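Local structure of HD domain protein (Enterococcus faecalis, 4LRL) at residues H45-Q51 with Y95-R100; F329-M333 with A344-M349; L374-V378 with F460-Y464. The protein is an HD-domain phosphohydrolase that probably removes triphosphate from deoxynucleoside triphosphates, binds dGTP and dTTP and is regulated allosterically. One frame throughout, in Å; residues are numbered along the deposited sequence. Where two conformers were deposited one is given.

Interaction 1 of 3, residues H45-Q51 with Y95-R100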
loop_
_atom_site.group_PDB
_atom_site.type_symbol
_atom_site.label_atom_id
_atom_site.label_comp_id
_atom_site.label_asym_id
_atom_site.label_seq_id
_atom_site.Cartn_x
_atom_site.Cartn_y
_atom_site.Cartn_z
ATOM N N HIS C 45 13.198 -0.106 3.279
ATOM C CA HIS C 45 13.870 1.001 2.589
ATOM C C HIS C 45 14.228 0.655 1.151
ATOM O O HIS C 45 14.992 1.384 0.504
ATOM C CB HIS C 45 15.109 1.453 3.378
ATOM C CG HIS C 45 14.804 1.826 4.793
ATOM N ND1 HIS C 45 13.920 2.829 5.119
ATOM C CD2 HIS C 45 15.240 1.315 5.969
ATOM C CE1 HIS C 45 13.825 2.923 6.434
ATOM N NE2 HIS C 45 14.619 2.017 6.974
ATOM N N ASN C 46 13.644 -0.448 0.663
ATOM C CA ASN C 46 13.900 -1.009 -0.659
ATOM C C ASN C 46 15.337 -1.498 -0.818
ATOM O O ASN C 46 15.545 -2.676 -1.118
ATOM C CB ASN C 46 13.441 -0.064 -1.776
ATOM C CG ASN C 46 11.987 0.361 -1.609
ATOM O OD1 ASN C 46 11.079 -0.474 -1.592
ATOM N ND2 ASN C 46 11.765 1.661 -1.458
ATOM N N TYR C 47 16.317 -0.627 -0.569
ATOM C CA TYR C 47 17.733 -0.985 -0.631
ATOM C C TYR C 47 18.538 -0.374 0.509
ATOM O O TYR C 47 18.304 0.779 0.908
ATOM C CB TYR C 47 18.343 -0.521 -1.949
ATOM C CG TYR C 47 17.809 -1.233 -3.167
ATOM C CD1 TYR C 47 16.682 -0.756 -3.837
ATOM C CD2 TYR C 47 18.431 -2.380 -3.653
ATOM C CE1 TYR C 47 16.189 -1.401 -4.960
ATOM C CE2 TYR C 47 17.944 -3.033 -4.779
ATOM C CZ TYR C 47 16.824 -2.538 -5.425
ATOM O OH TYR C 47 16.335 -3.181 -6.534
ATOM N N ILE C 48 19.485 -1.157 1.025
ATOM C CA ILE C 48 20.532 -0.639 1.893
ATOM C C ILE C 48 21.756 -0.453 0.991
ATOM O O ILE C 48 22.128 -1.373 0.257
ATOM C CB ILE C 48 20.872 -1.615 3.058
ATOM C CG1 ILE C 48 19.609 -2.090 3.817
ATOM C CG2 ILE C 48 21.942 -1.019 4.002
ATOM C CD1 ILE C 48 18.695 -0.998 4.393
ATOM N N HIS C 49 22.359 0.736 1.029
ATOM C CA HIS C 49 23.493 1.066 0.154
ATOM C C HIS C 49 24.794 1.152 0.941
ATOM O O HIS C 49 24.896 1.939 1.892
ATOM C CB HIS C 49 23.260 2.394 -0.577
ATOM C CG HIS C 49 22.033 2.414 -1.437
ATOM N ND1 HIS C 49 20.766 2.584 -0.924
ATOM C CD2 HIS C 49 21.882 2.304 -2.777
ATOM C CE1 HIS C 49 19.886 2.572 -1.910
ATOM N NE2 HIS C 49 20.538 2.396 -3.043
ATOM N N VAL C 50 25.787 0.362 0.531
ATOM C CA VAL C 50 27.091 0.330 1.196
ATOM C C VAL C 50 28.220 0.680 0.223
ATOM O O VAL C 50 28.407 -0.012 -0.789
ATOM C CB VAL C 50 27.355 -1.052 1.847
ATOM C CG1 VAL C 50 28.771 -1.126 2.449
ATOM C CG2 VAL C 50 26.298 -1.361 2.905
ATOM N N GLN C 51 28.951 1.760 0.535
ATOM C CA GLN C 51 30.105 2.226 -0.260
ATOM C C GLN C 51 31.448 2.071 0.447
ATOM O O GLN C 51 32.476 1.952 -0.212
ATOM C CB GLN C 51 29.971 3.702 -0.646
ATOM C CG GLN C 51 28.907 4.014 -1.668
ATOM C CD GLN C 51 27.663 4.570 -1.021
ATOM O OE1 GLN C 51 27.551 5.779 -0.799
ATOM N NE2 GLN C 51 26.722 3.693 -0.702
ATOM N N TYR C 95 21.331 2.298 9.855
ATOM C CA TYR C 95 22.481 2.715 9.053
ATOM C C TYR C 95 22.023 3.396 7.761
ATOM O O TYR C 95 22.528 4.455 7.396
ATOM C CB TYR C 95 23.405 1.530 8.731
ATOM C CG TYR C 95 24.199 1.761 7.453
ATOM C CD1 TYR C 95 25.356 2.538 7.464
ATOM C CD2 TYR C 95 23.760 1.246 6.225
ATOM C CE1 TYR C 95 26.073 2.782 6.293
ATOM C CE2 TYR C 95 24.473 1.493 5.041
ATOM C CZ TYR C 95 25.631 2.257 5.093
ATOM O OH TYR C 95 26.353 2.504 3.954
ATOM N N GLU C 96 21.064 2.782 7.073
ATOM C CA GLU C 96 20.574 3.322 5.809
ATOM C C GLU C 96 19.929 4.710 5.924
ATOM O O GLU C 96 20.225 5.596 5.120
ATOM C CB GLU C 96 19.615 2.343 5.113
ATOM C CG GLU C 96 19.046 2.875 3.785
ATOM C CD GLU C 96 20.102 3.139 2.703
ATOM O OE1 GLU C 96 19.735 3.742 1.669
ATOM O OE2 GLU C 96 21.283 2.736 2.854
ATOM N N ILE C 97 19.049 4.881 6.908
ATOM C CA ILE C 97 18.387 6.168 7.136
ATOM C C ILE C 97 19.437 7.248 7.426
ATOM O O ILE C 97 19.359 8.349 6.892
ATOM C CB ILE C 97 17.355 6.084 8.288
ATOM C CG1 ILE C 97 16.205 5.115 7.916
ATOM C CG2 ILE C 97 16.850 7.483 8.674
ATOM C CD1 ILE C 97 15.075 5.031 8.957
ATOM N N THR C 98 20.426 6.898 8.247
ATOM C CA THR C 98 21.521 7.785 8.638
ATOM C C THR C 98 22.349 8.181 7.414
ATOM O O THR C 98 22.752 9.342 7.275
ATOM C CB THR C 98 22.428 7.100 9.690
ATOM O OG1 THR C 98 21.660 6.812 10.862
ATOM C CG2 THR C 98 23.575 7.985 10.092
ATOM N N ARG C 99 22.582 7.216 6.523
ATOM C CA ARG C 99 23.314 7.490 5.290
ATOM C C ARG C 99 22.532 8.474 4.421
ATOM O O ARG C 99 23.104 9.401 3.849
ATOM C CB ARG C 99 23.617 6.200 4.530
ATOM C CG ARG C 99 24.469 6.398 3.289
ATOM C CD ARG C 99 24.360 5.213 2.342
ATOM N NE ARG C 99 23.041 5.069 1.727
ATOM C CZ ARG C 99 22.554 5.825 0.737
ATOM N NH1 ARG C 99 23.270 6.821 0.212
ATOM N NH2 ARG C 99 21.331 5.578 0.258
ATOM N N ARG C 100 21.218 8.294 4.345
ATOM C CA ARG C 100 20.395 9.199 3.539
ATOM C C ARG C 100 20.432 10.615 4.097
ATOM O O ARG C 100 20.510 11.576 3.328
ATOM C CB ARG C 100 18.967 8.671 3.400
ATOM C CG ARG C 100 18.908 7.424 2.531
ATOM C CD ARG C 100 17.545 6.784 2.483
ATOM N NE ARG C 100 17.646 5.452 1.877
ATOM C CZ ARG C 100 16.618 4.676 1.525
ATOM N NH1 ARG C 100 16.852 3.486 0.986
ATOM N NH2 ARG C 100 15.363 5.083 1.700
HETATM O O HOH W 1 28.952 2.920 3.111
#
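His49 and Glu96 lock the strand 46-52, which pairs antiparallel with the strand 33-42, onto the helix 87-108 of the HD domain, the two segments running at 70° to each other. The carboxylate of Glu96 meets His49 twice: OE2 takes the backbone N of His49 at 2.9 Å in a nearly straight bond, and OE1 takes ND1 of the imidazole at 3.0 Å. Both nitrogens come from above the carboxylate plane, which lies 33° from that of the ring. Two arginines of the same helix grip this carboxylate as well. Arg99 spans it side-on, NE on OE2 and NH2 on OE1; its NE and the His49 N reach OE2 from opposite faces of the carboxylate. Bent at chi3 (68°), the Arg99 chain lays one face of its guanidinium over CB of His49. The extended chain of Arg100 instead brings both NE and NH1 to OE1, and NH1 also reaches the carbonyl of His45, in the carbonyl plane on a lone pair, with NH1 to O 2.8 Å.

Tyr95 closes the other end of the contact. Its hydroxyl donates to the O of His49 at 2.6 Å, while CG2 of Ile48 packs at the ring edge, 3.7 Å from CD2, and a water links the same hydroxyl to the N of Gln51. Near the start of the strand the His45 ring crosses Ile97 at about a right angle, with CE1 3.5 Å from CD1; its NE2 is bonded to Asp210 of the helix 206-219, which also packs against Ile97.

In all, OE1 of Glu96 accepts four hydrogen bonds and OE2 two, fixing the rotation of the buried carboxylate. Such a concentration of donors would be expected to stabilise its negative charge, and the histidine and arginine groups are in turn held by that one anion.

Interaction 2 of 3, residues F329-M333 with A344-M349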
loop_
_atom_site.group_PDB
_atom_site.type_symbol
_atom_site.label_atom_id
_atom_site.label_comp_id
_atom_site.label_asym_id
_atom_site.label_seq_id
_atom_site.Cartn_x
_atom_site.Cartn_y
_atom_site.Cartn_z
ATOM N N PHE C 329 14.738 -24.338 26.860
ATOM C CA PHE C 329 13.329 -24.460 27.295
ATOM C C PHE C 329 12.696 -25.810 26.903
ATOM O O PHE C 329 11.938 -26.391 27.679
ATOM C CB PHE C 329 12.459 -23.320 26.751
ATOM C CG PHE C 329 12.929 -21.940 27.134
ATOM C CD1 PHE C 329 12.528 -20.840 26.390
ATOM C CD2 PHE C 329 13.783 -21.739 28.221
ATOM C CE1 PHE C 329 12.954 -19.562 26.726
ATOM C CE2 PHE C 329 14.214 -20.474 28.555
ATOM C CZ PHE C 329 13.795 -19.376 27.806
ATOM N N THR C 330 13.013 -26.296 25.707
ATOM C CA THR C 330 12.571 -27.616 25.265
ATOM C C THR C 330 13.063 -28.742 26.189
ATOM O O THR C 330 12.273 -29.599 26.577
ATOM C CB THR C 330 12.949 -27.873 23.790
ATOM O OG1 THR C 330 12.310 -26.886 22.973
ATOM C CG2 THR C 330 12.521 -29.271 23.331
ATOM N N GLN C 331 14.346 -28.726 26.558
ATOM C CA GLN C 331 14.858 -29.707 27.526
ATOM C C GLN C 331 14.144 -29.536 28.859
ATOM O O GLN C 331 13.761 -30.519 29.484
ATOM C CB GLN C 331 16.358 -29.559 27.777
ATOM C CG GLN C 331 17.288 -29.575 26.567
ATOM C CD GLN C 331 18.590 -28.833 26.876
ATOM O OE1 GLN C 331 18.787 -28.349 28.001
ATOM N NE2 GLN C 331 19.475 -28.728 25.886
ATOM N N TRP C 332 13.957 -28.285 29.282
ATOM C CA TRP C 332 13.367 -27.983 30.601
ATOM C C TRP C 332 11.944 -28.496 30.781
ATOM O O TRP C 332 11.504 -28.725 31.908
ATOM C CB TRP C 332 13.420 -26.484 30.928
ATOM C CG TRP C 332 14.811 -25.925 31.058
ATOM C CD1 TRP C 332 15.984 -26.622 31.058
ATOM C CD2 TRP C 332 15.167 -24.549 31.241
ATOM N NE1 TRP C 332 17.045 -25.769 31.209
ATOM C CE2 TRP C 332 16.575 -24.489 31.328
ATOM C CE3 TRP C 332 14.432 -23.360 31.351
ATOM C CZ2 TRP C 332 17.268 -23.286 31.508
ATOM C CZ3 TRP C 332 15.124 -22.159 31.529
ATOM C CH2 TRP C 332 16.525 -22.133 31.603
ATOM N N MET C 333 11.230 -28.673 29.673
ATOM C CA MET C 333 9.908 -29.297 29.706
ATOM C C MET C 333 9.936 -30.648 30.430
ATOM O O MET C 333 8.924 -31.074 30.981
ATOM C CB MET C 333 9.332 -29.439 28.291
ATOM C CG MET C 333 8.616 -28.177 27.781
ATOM S SD MET C 333 7.860 -28.333 26.134
ATOM C CE MET C 333 6.745 -29.721 26.387
ATOM N N ALA C 344 8.048 -23.510 30.908
ATOM C CA ALA C 344 8.719 -23.811 29.656
ATOM C C ALA C 344 7.692 -24.203 28.591
ATOM O O ALA C 344 7.765 -23.714 27.463
ATOM C CB ALA C 344 9.750 -24.901 29.850
ATOM N N LYS C 345 6.735 -25.057 28.962
ATOM C CA LYS C 345 5.665 -25.461 28.048
ATOM C C LYS C 345 4.805 -24.249 27.652
ATOM O O LYS C 345 4.479 -24.070 26.469
ATOM C CB LYS C 345 4.807 -26.594 28.638
ATOM C CG LYS C 345 3.859 -27.218 27.625
ATOM C CD LYS C 345 3.414 -28.633 28.014
ATOM C CE LYS C 345 2.921 -29.412 26.771
ATOM N NZ LYS C 345 2.549 -30.853 27.027
ATOM N N ARG C 346 4.476 -23.405 28.630
ATOM C CA ARG C 346 3.633 -22.229 28.367
ATOM C C ARG C 346 4.263 -21.252 27.386
ATOM O O ARG C 346 3.551 -20.643 26.590
ATOM C CB ARG C 346 3.203 -21.534 29.665
ATOM C CG ARG C 346 2.273 -22.412 30.499
ATOM C CD ARG C 346 2.007 -21.865 31.902
ATOM N NE ARG C 346 0.637 -21.375 32.000
ATOM C CZ ARG C 346 -0.349 -21.998 32.627
ATOM N NH1 ARG C 346 -0.134 -23.146 33.255
ATOM N NH2 ARG C 346 -1.556 -21.458 32.648
ATOM N N PHE C 347 5.591 -21.134 27.430
ATOM C CA PHE C 347 6.323 -20.280 26.497
ATOM C C PHE C 347 6.510 -20.887 25.112
ATOM O O PHE C 347 6.391 -20.190 24.106
ATOM C CB PHE C 347 7.693 -19.868 27.047
ATOM C CG PHE C 347 8.350 -18.778 26.244
ATOM C CD1 PHE C 347 8.017 -17.445 26.458
ATOM C CD2 PHE C 347 9.287 -19.086 25.252
ATOM C CE1 PHE C 347 8.618 -16.431 25.705
ATOM C CE2 PHE C 347 9.897 -18.078 24.491
ATOM C CZ PHE C 347 9.563 -16.756 24.713
ATOM N N LEU C 348 6.821 -22.175 25.049
ATOM C CA LEU C 348 6.969 -22.832 23.752
ATOM C C LEU C 348 5.639 -23.011 23.030
ATOM O O LEU C 348 5.581 -22.892 21.810
ATOM C CB LEU C 348 7.685 -24.175 23.897
ATOM C CG LEU C 348 9.153 -24.103 24.332
ATOM C CD1 LEU C 348 9.605 -25.477 24.831
ATOM C CD2 LEU C 348 10.079 -23.562 23.222
ATOM N N MET C 349 4.584 -23.282 23.796
ATOM C CA MET C 349 3.259 -23.630 23.248
ATOM C C MET C 349 2.262 -22.447 23.181
ATOM O O MET C 349 1.115 -22.623 22.749
ATOM C CB MET C 349 2.636 -24.801 24.046
ATOM C CG MET C 349 3.468 -26.098 24.115
ATOM S SD MET C 349 4.420 -26.409 22.622
ATOM C CE MET C 349 5.299 -27.924 23.029
#
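Phe329 and Met333 face Ala344, Leu348 and their neighbours across a helical (alpha-alpha) hairpin, in which the consecutive helices 322-332 and 338-348 of the HD-associated region pack through apolar side chains. Met333 can be followed outward. Its CB leads to CG, which lies 4.0 Å from CB of Ala344 and 3.8 Å from the backbone N of Lys345. The sulfur comes next: SD touches CD1 of Leu348 at 3.6 Å and is 4.0 Å from CE of Met349, whose side chain crosses it at about a right angle. A bend at chi3 (58°) then turns CE to the aliphatic stem of Lys345, 3.9 Å from its CE, so the thioether lies along Lys345, Leu348 and Met349.

Deeper in the hairpin, the edge of Phe329 is directed at the face of Phe347 in an offset edge-to-face pair, the ring centroids 5.6 Å apart and the planes at 80°. Leu279 of the helix 270-291 packs against both phenylalanine side chains, and Phe78, which lines a dGTP pocket, makes a further edge-to-face pair with Phe347. Between this aromatic pair and the methionine lies Leu348, whose CD1 touches both the backbone of Phe329 and Thr330 OG1, while that hydroxyl is bonded to the O of Ser326. Arg69 of a neighbouring subunit hydrogen-bonds to the O of Leu348. The tightest approach between the segments is made by the small residue: CB of Ala344 sits 3.4 Å from the O of Phe329.

Interaction 3 of 3, residues L374-V378 with F460-Y464; sequences LIEKV and FDETY
Leu374 begins the contact by lying against Thr463, whose methyl CG2 is 4.0 Å from CB of the leucine and also meets its carbonyl O at 3.7 Å. Chi1 of -52° sets OG1 of Thr463 beside its own backbone N, which puts the methyl CG2 anti to that N and against the last turn of the helix 361-377. Further on, Lys377 takes part through its backbone: its O lies 3.7 Å from CE1 of the Phe460 ring, approaching obliquely.

Val378, just past the helix end, is the hub. Its CA stands over the centre of the Phe460 ring in a CH-pi contact, 4.1 Å from the centroid and 10° off the ring normal. CG1 continues to CB of Phe460 at 3.6 Å and to the methyl of Thr463, and it lies over one face of the Tyr464 ring, offset toward the rim. The tyrosine hydroxyl flanks CB of the valine.

Phe460 occupies the N-cap position of the helix 461-468. CH-pi and apolar packing thus join the C-terminus of the helix 361-377 to the N-cap end of the helix 461-468, at the surface of the HD-associated region.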
loop_
_atom_site.group_PDB
_atom_site.type_symbol
_atom_site.label_atom_id
_atom_site.label_comp_id
_atom_site.label_asym_id
_atom_site.label_seq_id
_atom_site.Cartn_x
_atom_site.Cartn_y
_atom_site.Cartn_z
ATOM N N LEU C 374 -6.385 -16.838 46.262
ATOM C CA LEU C 374 -7.305 -17.707 45.539
ATOM C C LEU C 374 -6.598 -18.517 44.463
ATOM O O LEU C 374 -6.860 -19.708 44.305
ATOM C CB LEU C 374 -8.443 -16.898 44.910
ATOM C CG LEU C 374 -9.357 -16.098 45.844
ATOM C CD1 LEU C 374 -10.368 -15.320 45.010
ATOM C CD2 LEU C 374 -10.054 -17.013 46.882
ATOM N N ILE C 375 -5.706 -17.856 43.729
ATOM C CA ILE C 375 -4.954 -18.467 42.637
ATOM C C ILE C 375 -4.073 -19.582 43.197
ATOM O O ILE C 375 -3.975 -20.656 42.603
ATOM C CB ILE C 375 -4.135 -17.375 41.873
ATOM C CG1 ILE C 375 -5.069 -16.560 40.964
ATOM C CG2 ILE C 375 -2.953 -17.964 41.099
ATOM C CD1 ILE C 375 -4.553 -15.157 40.617
ATOM N N GLU C 376 -3.470 -19.316 44.355
ATOM C CA GLU C 376 -2.683 -20.282 45.110
ATOM C C GLU C 376 -3.508 -21.481 45.577
ATOM O O GLU C 376 -3.016 -22.613 45.580
ATOM C CB GLU C 376 -2.079 -19.595 46.340
ATOM C CG GLU C 376 -1.223 -20.487 47.230
ATOM C CD GLU C 376 -0.436 -19.678 48.243
ATOM O OE1 GLU C 376 0.720 -19.333 47.929
ATOM O OE2 GLU C 376 -0.973 -19.360 49.332
ATOM N N LYS C 377 -4.742 -21.206 46.002
ATOM C CA LYS C 377 -5.652 -22.211 46.539
ATOM C C LYS C 377 -5.934 -23.297 45.495
ATOM O O LYS C 377 -5.984 -24.473 45.827
ATOM C CB LYS C 377 -6.948 -21.533 46.991
ATOM C CG LYS C 377 -7.758 -22.280 48.030
ATOM C CD LYS C 377 -8.643 -21.319 48.836
ATOM C CE LYS C 377 -9.361 -22.065 49.960
ATOM N NZ LYS C 377 -9.430 -21.307 51.264
ATOM N N VAL C 378 -6.083 -22.899 44.233
ATOM C CA VAL C 378 -6.323 -23.869 43.149
ATOM C C VAL C 378 -5.040 -24.524 42.613
ATOM O O VAL C 378 -5.108 -25.371 41.726
ATOM C CB VAL C 378 -7.204 -23.300 41.989
ATOM C CG1 VAL C 378 -8.499 -22.712 42.539
ATOM C CG2 VAL C 378 -6.445 -22.268 41.138
ATOM N N PHE C 460 -12.788 -27.035 42.586
ATOM C CA PHE C 460 -12.445 -25.672 42.995
ATOM C C PHE C 460 -13.421 -24.636 42.424
ATOM O O PHE C 460 -13.112 -23.444 42.373
ATOM C CB PHE C 460 -11.002 -25.337 42.591
ATOM C CG PHE C 460 -9.948 -26.122 43.339
ATOM C CD1 PHE C 460 -9.872 -26.075 44.734
ATOM C CD2 PHE C 460 -9.006 -26.880 42.644
ATOM C CE1 PHE C 460 -8.890 -26.795 45.426
ATOM C CE2 PHE C 460 -8.019 -27.602 43.326
ATOM C CZ PHE C 460 -7.962 -27.559 44.721
ATOM N N ASP C 461 -14.603 -25.102 42.018
ATOM C CA ASP C 461 -15.582 -24.280 41.292
ATOM C C ASP C 461 -15.958 -22.952 41.945
ATOM O O ASP C 461 -16.074 -21.945 41.246
ATOM C CB ASP C 461 -16.854 -25.083 40.967
ATOM C CG ASP C 461 -16.935 -25.494 39.497
ATOM O OD1 ASP C 461 -16.079 -25.054 38.691
ATOM O OD2 ASP C 461 -17.866 -26.254 39.146
ATOM N N GLU C 462 -16.145 -22.951 43.264
ATOM C CA GLU C 462 -16.566 -21.738 43.967
ATOM C C GLU C 462 -15.449 -20.690 44.031
ATOM O O GLU C 462 -15.717 -19.491 44.002
ATOM C CB GLU C 462 -17.138 -22.054 45.361
ATOM C CG GLU C 462 -16.106 -22.302 46.455
ATOM C CD GLU C 462 -16.730 -22.466 47.841
ATOM O OE1 GLU C 462 -16.306 -21.737 48.769
ATOM O OE2 GLU C 462 -17.632 -23.321 48.009
ATOM N N THR C 463 -14.206 -21.166 44.098
ATOM C CA THR C 463 -13.019 -20.323 44.042
ATOM C C THR C 463 -12.899 -19.646 42.677
ATOM O O THR C 463 -12.623 -18.446 42.599
ATOM C CB THR C 463 -11.745 -21.139 44.345
ATOM O OG1 THR C 463 -11.929 -21.860 45.568
ATOM C CG2 THR C 463 -10.530 -20.234 44.483
ATOM N N TYR C 464 -13.128 -20.413 41.610
ATOM C CA TYR C 464 -13.152 -19.862 40.247
ATOM C C TYR C 464 -14.239 -18.795 40.086
ATOM O O TYR C 464 -14.001 -17.754 39.467
ATOM C CB TYR C 464 -13.321 -20.970 39.197
ATOM C CG TYR C 464 -12.135 -21.911 39.068
ATOM C CD1 TYR C 464 -10.872 -21.433 38.717
ATOM C CD2 TYR C 464 -12.283 -23.284 39.282
ATOM C CE1 TYR C 464 -9.786 -22.287 38.599
ATOM C CE2 TYR C 464 -11.200 -24.150 39.159
ATOM C CZ TYR C 464 -9.958 -23.642 38.819
ATOM O OH TYR C 464 -8.882 -24.487 38.691
#

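The three contacts follow one another along the chain without interlocking. Interaction 1 lies 56 Å, centre to centre, from interaction 3, on the opposite side of the chain's centre. It belongs to the part that carries the metal: the side chain of Ile97 comes within about 10 Å of the nickel ion held by His90, His134, Asp135 and Asp207, and that of Tyr47 within about 8 Å of a bound dGTP. Interactions 2 and 3 share the HD-associated region, their nearest atoms about 9 Å apart. Of these, interaction 2 lies nearer a nucleotide, the side chain of Met349 about 10 Å from another bound dGTP, without touching it. Interaction 3 is more peripheral, Tyr464 standing about 12 Å from the dGTP-binding Lys354, side chain to side chain.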